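Local coordinates for DUF952 domain-containing protein (PDB 2O0Q) that is of unknown function but belongs to the DUF952 family, grouped in the ADP-ribosyl clan, at residues I4-S9 with V57-E62; W49-A54 with D104-L109. All blocks are in the same frame, centred on the assembly; numbering follows the deposited sequence.

How the contacts relate
From the N terminus, strand 3-9 comes first. The chain then runs through helices 10-19, 26-31 and 39-49, with strand 34-38 among them, before strand 56-62 returns antiparallel to strand 3-9 in contact 1, closing a long, largely helical loop. Contact 2 begins inside that loop, at the turn after helix 39-49, and ends well beyond it, where the chain leaves strand 93-98 and heads for helix 110-114. The two closures therefore cross rather than nest. Contact 1 joins two inner strands of the sheet; contact 2 fastens two surface loops. They meet where Phe-50 and Leu-109 pack against Ile-7, and Leu-109 also reaches Leu-58.

Contact 1. Residues I4-S9 with V57-E62; sequences IYKILS and VLLAVE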
loop_
_atom_site.group_PDB
_atom_site.type_symbol
_atom_site.label_atom_id
_atom_site.label_comp_id
_atom_site.label_asym_id
_atom_site.label_seq_id
_atom_site.Cartn_x
_atom_site.Cartn_y
_atom_site.Cartn_z
ATOM N N ILE A 4 -2.547 7.713 -1.362
ATOM C CA ILE A 4 -2.758 6.350 -1.813
ATOM C C ILE A 4 -2.051 5.502 -0.766
ATOM O O ILE A 4 -1.199 6.007 -0.021
ATOM C CB ILE A 4 -2.209 6.093 -3.235
ATOM C CG1 ILE A 4 -0.765 6.579 -3.362
ATOM C CG2 ILE A 4 -3.120 6.782 -4.250
ATOM C CD1 ILE A 4 -0.144 6.249 -4.709
ATOM N N TYR A 5 -2.409 4.230 -0.690
ATOM C CA TYR A 5 -1.851 3.375 0.340
ATOM C C TYR A 5 -1.247 2.064 -0.104
ATOM O O TYR A 5 -1.701 1.433 -1.060
ATOM C CB TYR A 5 -2.928 3.064 1.376
ATOM C CG TYR A 5 -3.575 4.287 1.983
ATOM C CD1 TYR A 5 -4.562 5.000 1.298
ATOM C CD2 TYR A 5 -3.179 4.746 3.236
ATOM C CE1 TYR A 5 -5.137 6.148 1.850
ATOM C CE2 TYR A 5 -3.740 5.884 3.798
ATOM C CZ TYR A 5 -4.716 6.582 3.104
ATOM O OH TYR A 5 -5.258 7.713 3.674
ATOM N N LYS A 6 -0.227 1.655 0.638
ATOM C CA LYS A 6 0.449 0.401 0.395
ATOM C C LYS A 6 0.406 -0.352 1.712
ATOM O O LYS A 6 0.644 0.222 2.782
ATOM C CB LYS A 6 1.913 0.630 -0.010
ATOM C CG LYS A 6 2.677 -0.667 -0.309
ATOM C CD LYS A 6 2.156 -1.342 -1.577
ATOM C CE LYS A 6 2.563 -2.812 -1.654
ATOM N NZ LYS A 6 2.039 -3.474 -2.899
ATOM N N ILE A 7 0.077 -1.634 1.634
ATOM C CA ILE A 7 0.048 -2.490 2.808
ATOM C C ILE A 7 1.177 -3.493 2.599
ATOM O O ILE A 7 1.270 -4.105 1.535
ATOM C CB ILE A 7 -1.298 -3.245 2.921
ATOM C CG1 ILE A 7 -2.432 -2.235 3.116
ATOM C CG2 ILE A 7 -1.248 -4.242 4.082
ATOM C CD1 ILE A 7 -3.830 -2.840 3.092
ATOM N N LEU A 8 2.052 -3.636 3.593
ATOM C CA LEU A 8 3.160 -4.581 3.488
ATOM C C LEU A 8 3.603 -5.042 4.868
ATOM O O LEU A 8 3.265 -4.428 5.885
ATOM C CB LEU A 8 4.351 -3.959 2.737
ATOM C CG LEU A 8 5.349 -3.049 3.471
ATOM C CD1 LEU A 8 6.489 -2.710 2.529
ATOM C CD2 LEU A 8 4.687 -1.783 3.945
ATOM N N SER A 9 4.358 -6.132 4.905
ATOM C CA SER A 9 4.836 -6.675 6.171
ATOM C C SER A 9 5.902 -5.772 6.780
ATOM O O SER A 9 6.557 -5.000 6.076
ATOM C CB SER A 9 5.424 -8.073 5.957
ATOM O OG SER A 9 6.659 -8.012 5.259
ATOM N N VAL A 57 2.163 -3.163 8.126
ATOM C CA VAL A 57 2.343 -1.726 8.195
ATOM C C VAL A 57 1.604 -1.075 7.034
ATOM O O VAL A 57 1.552 -1.616 5.924
ATOM C CB VAL A 57 3.849 -1.339 8.172
ATOM C CG1 VAL A 57 4.553 -2.071 7.067
ATOM C CG2 VAL A 57 4.005 0.178 8.007
ATOM N N LEU A 58 1.005 0.076 7.310
ATOM C CA LEU A 58 0.266 0.826 6.307
ATOM C C LEU A 58 1.077 2.063 5.936
ATOM O O LEU A 58 1.446 2.850 6.809
ATOM C CB LEU A 58 -1.097 1.245 6.880
ATOM C CG LEU A 58 -2.122 2.018 6.041
ATOM C CD1 LEU A 58 -1.601 3.398 5.721
ATOM C CD2 LEU A 58 -2.446 1.246 4.768
ATOM N N LEU A 59 1.361 2.230 4.647
ATOM C CA LEU A 59 2.106 3.397 4.190
ATOM C C LEU A 59 1.146 4.328 3.461
ATOM O O LEU A 59 0.452 3.907 2.531
ATOM C CB LEU A 59 3.235 3.007 3.228
ATOM C CG LEU A 59 4.288 1.973 3.634
ATOM C CD1 LEU A 59 5.197 1.702 2.439
ATOM C CD2 LEU A 59 5.096 2.454 4.842
ATOM N N ALA A 60 1.103 5.583 3.899
ATOM C CA ALA A 60 0.254 6.598 3.282
ATOM C C ALA A 60 1.158 7.414 2.367
ATOM O O ALA A 60 2.192 7.932 2.803
ATOM C CB ALA A 60 -0.364 7.488 4.352
ATOM N N VAL A 61 0.766 7.531 1.104
ATOM C CA VAL A 61 1.572 8.237 0.117
ATOM C C VAL A 61 0.829 9.312 -0.675
ATOM O O VAL A 61 -0.284 9.086 -1.155
ATOM C CB VAL A 61 2.175 7.224 -0.887
ATOM C CG1 VAL A 61 2.931 7.953 -1.973
ATOM C CG2 VAL A 61 3.086 6.243 -0.155
ATOM N N GLU A 62 1.453 10.480 -0.814
ATOM C CA GLU A 62 0.850 11.562 -1.584
ATOM C C GLU A 62 1.041 11.182 -3.049
ATOM O O GLU A 62 2.169 11.037 -3.510
ATOM C CB GLU A 62 1.551 12.889 -1.292
ATOM C CG GLU A 62 0.644 14.083 -1.476
ATOM C CD GLU A 62 -0.450 14.130 -0.427
ATOM O OE1 GLU A 62 -1.540 14.668 -0.719
ATOM O OE2 GLU A 62 -0.213 13.635 0.696
#
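Two inner strands of the antiparallel sheet, 3-9 and 56-62, run side by side here at the heart of the DUF952 domain. Three hydrogen-bonded pairs, Ile-4 with Val-61, Lys-6 with Leu-59 and Leu-8 with Val-57, contribute two backbone bonds each. The bonds Ile-4 N to Val-61 O and Val-61 N to Ile-4 O are both 2.7 Å long. In the middle pair, the bond from Leu-59 N to Lys-6 O is 2.8 Å long and almost straight, 175° at the hydrogen. Between these rungs lie the non-hydrogen-bonded pairs Tyr-5 with Ala-60 and Ile-7 with Leu-58, where the Tyr-5 CA-H also leans on Leu-59 O, 3.2 Å from CA.

The face carrying Tyr-5, Ile-7, Leu-58 and Ala-60 is packed largely through Leu-58. Its CG stands anti to the backbone N (chi1 -178°), which brings the end of the side chain nearer to strand 3-9: CD2 lies 3.9 Å from Ile-7 CG1 and also touches Tyr-5 CB, while CD1 meets the edge of the Tyr-5 ring close to the ring plane. Ala-60 CB adds its own contact, 3.8 Å from Tyr-5 CE2.

On the other face, Ile-4, Val-61, Leu-59, Leu-8 and Val-57 make an apolar surface, and Trp-13 of helix 10-19 covers the end formed by the last three. Leu-8 and Val-57 lie alongside one another, pointing the same way, though the detail of their fit is doubtful. Lys-6 starts on this face but leads NZ away from strand 56-62, to a salt bridge with Asp-28 and a hydrogen bond to the carbonyl of His-35, which probably balance its charge. At the far end Ile-4 turns CG1 into the position between its own N and carbonyl carbon (chi1 50°), which sets CG1 3.9 Å from Val-61 CB.

Contact 2. Residues W49-A54 with D104-L109; sequences WFRGQA and DGVPQL
Gly-52 and Gly-105 bring two surface loops together through a single backbone hydrogen bond. Gly-52 N donates to Gly-105 O at 2.7 Å, nearly straight at the hydrogen (174°), although the donor sits 23° off the carbonyl plane. The same oxygen takes a CA-H contact from Arg-51, whose CA is 3.4 Å away. Gly-52 belongs to a type II beta turn from Phe-50 to Gln-53; its positive phi suits a glycine there.

Van der Waals contacts accompany the bond. Pro-107 rests its ring carbon CG 3.6 Å from Phe-50 O and, as an apolar pair, 4.0 Å from Phe-50 CB. Arg-51 crosses Val-106 obliquely, its CD 4.1 Å from Val-106 CG2; its chain bends at chi3 (-62°), and NH1 hydrogen-bonds to Ala-47 O.

Val-106 rests on Gln-43 and Ala-47, and Leu-109 packs on Ala-42 and Gln-43, so the 104-109 loop lies against helix 39-49 as well as on the turn that follows it. Further in, Phe-50 and Pro-107 both pack on Leu-56 of strand 56-62, and the Phe-50 ring reaches Ile-7 of strand 3-9.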
loop_
_atom_site.group_PDB
_atom_site.type_symbol
_atom_site.label_atom_id
_atom_site.label_comp_id
_atom_site.label_asym_id
_atom_site.label_seq_id
_atom_site.Cartn_x
_atom_site.Cartn_y
_atom_site.Cartn_z
ATOM N N TRP A 49 -6.364 -9.548 0.526
ATOM C CA TRP A 49 -5.060 -10.213 0.511
ATOM C C TRP A 49 -4.230 -10.286 1.788
ATOM O O TRP A 49 -3.190 -10.952 1.799
ATOM C CB TRP A 49 -4.168 -9.583 -0.563
ATOM C CG TRP A 49 -4.881 -9.155 -1.794
ATOM C CD1 TRP A 49 -5.505 -7.962 -2.006
ATOM C CD2 TRP A 49 -5.046 -9.914 -2.994
ATOM N NE1 TRP A 49 -6.050 -7.928 -3.266
ATOM C CE2 TRP A 49 -5.784 -9.116 -3.895
ATOM C CE3 TRP A 49 -4.646 -11.195 -3.397
ATOM C CZ2 TRP A 49 -6.127 -9.554 -5.177
ATOM C CZ3 TRP A 49 -4.990 -11.632 -4.674
ATOM C CH2 TRP A 49 -5.724 -10.811 -5.547
ATOM N N PHE A 50 -4.661 -9.633 2.859
ATOM C CA PHE A 50 -3.854 -9.636 4.074
ATOM C C PHE A 50 -4.468 -10.234 5.331
ATOM O O PHE A 50 -3.985 -9.982 6.435
ATOM C CB PHE A 50 -3.385 -8.209 4.358
ATOM C CG PHE A 50 -2.470 -7.661 3.300
ATOM C CD1 PHE A 50 -1.116 -7.993 3.289
ATOM C CD2 PHE A 50 -2.964 -6.830 2.300
ATOM C CE1 PHE A 50 -0.265 -7.505 2.291
ATOM C CE2 PHE A 50 -2.127 -6.332 1.294
ATOM C CZ PHE A 50 -0.774 -6.671 1.290
ATOM N N ARG A 51 -5.513 -11.039 5.165
ATOM C CA ARG A 51 -6.170 -11.659 6.307
ATOM C C ARG A 51 -5.246 -12.546 7.130
ATOM O O ARG A 51 -4.501 -13.360 6.582
ATOM C CB ARG A 51 -7.365 -12.503 5.849
ATOM C CG ARG A 51 -8.436 -11.727 5.133
ATOM C CD ARG A 51 -9.791 -12.435 5.235
ATOM N NE ARG A 51 -9.809 -13.762 4.619
ATOM C CZ ARG A 51 -9.743 -13.997 3.310
ATOM N NH1 ARG A 51 -9.642 -12.992 2.445
ATOM N NH2 ARG A 51 -9.815 -15.245 2.861
ATOM N N GLY A 52 -5.311 -12.380 8.452
ATOM C CA GLY A 52 -4.517 -13.193 9.360
ATOM C C GLY A 52 -3.061 -12.820 9.542
ATOM O O GLY A 52 -2.374 -13.392 10.390
ATOM N N GLN A 53 -2.584 -11.857 8.763
ATOM C CA GLN A 53 -1.191 -11.446 8.854
ATOM C C GLN A 53 -0.924 -10.420 9.942
ATOM O O GLN A 53 -1.468 -9.319 9.925
ATOM C CB GLN A 53 -0.719 -10.900 7.505
ATOM C CG GLN A 53 -0.628 -11.960 6.415
ATOM C CD GLN A 53 -0.064 -11.417 5.124
ATOM O OE1 GLN A 53 0.986 -10.774 5.115
ATOM N NE2 GLN A 53 -0.756 -11.678 4.019
ATOM N N ALA A 54 -0.070 -10.789 10.891
ATOM C CA ALA A 54 0.273 -9.887 11.978
ATOM C C ALA A 54 1.486 -9.051 11.572
ATOM O O ALA A 54 2.188 -9.381 10.614
ATOM C CB ALA A 54 0.584 -10.686 13.242
ATOM N N ASP A 104 -12.091 -11.224 12.621
ATOM C CA ASP A 104 -12.038 -12.058 11.424
ATOM C C ASP A 104 -10.628 -12.145 10.851
ATOM O O ASP A 104 -10.403 -12.805 9.836
ATOM C CB ASP A 104 -12.972 -11.505 10.349
ATOM C CG ASP A 104 -14.389 -11.340 10.845
ATOM O OD1 ASP A 104 -14.869 -12.240 11.568
ATOM O OD2 ASP A 104 -15.022 -10.317 10.501
ATOM N N GLY A 105 -9.685 -11.473 11.503
ATOM C CA GLY A 105 -8.314 -11.484 11.032
ATOM C C GLY A 105 -8.075 -10.437 9.960
ATOM O O GLY A 105 -7.023 -10.419 9.318
ATOM N N VAL A 106 -9.057 -9.565 9.757
ATOM C CA VAL A 106 -8.949 -8.509 8.752
ATOM C C VAL A 106 -8.275 -7.271 9.345
ATOM O O VAL A 106 -8.660 -6.794 10.417
ATOM C CB VAL A 106 -10.341 -8.086 8.222
ATOM C CG1 VAL A 106 -10.198 -6.945 7.209
ATOM C CG2 VAL A 106 -11.042 -9.277 7.594
ATOM N N PRO A 107 -7.248 -6.745 8.662
ATOM C CA PRO A 107 -6.536 -5.553 9.140
ATOM C C PRO A 107 -7.496 -4.357 9.198
ATOM O O PRO A 107 -8.244 -4.107 8.251
ATOM C CB PRO A 107 -5.445 -5.358 8.087
ATOM C CG PRO A 107 -5.197 -6.769 7.584
ATOM C CD PRO A 107 -6.606 -7.292 7.451
ATOM N N GLN A 108 -7.480 -3.619 10.303
ATOM C CA GLN A 108 -8.367 -2.465 10.441
ATOM C C GLN A 108 -7.717 -1.194 9.899
ATOM O O GLN A 108 -6.704 -0.741 10.428
ATOM C CB GLN A 108 -8.747 -2.251 11.911
ATOM C CG GLN A 108 -9.500 -3.405 12.551
ATOM C CD GLN A 108 -10.001 -3.067 13.946
ATOM O OE1 GLN A 108 -9.215 -2.784 14.851
ATOM N NE2 GLN A 108 -11.319 -3.092 14.125
ATOM N N LEU A 109 -8.299 -0.615 8.853
ATOM C CA LEU A 109 -7.751 0.612 8.268
ATOM C C LEU A 109 -8.610 1.834 8.573
ATOM O O LEU A 109 -8.173 2.968 8.388
ATOM C CB LEU A 109 -7.629 0.487 6.747
ATOM C CG LEU A 109 -6.793 -0.634 6.132
ATOM C CD1 LEU A 109 -6.399 -0.214 4.721
ATOM C CD2 LEU A 109 -5.563 -0.897 6.955
#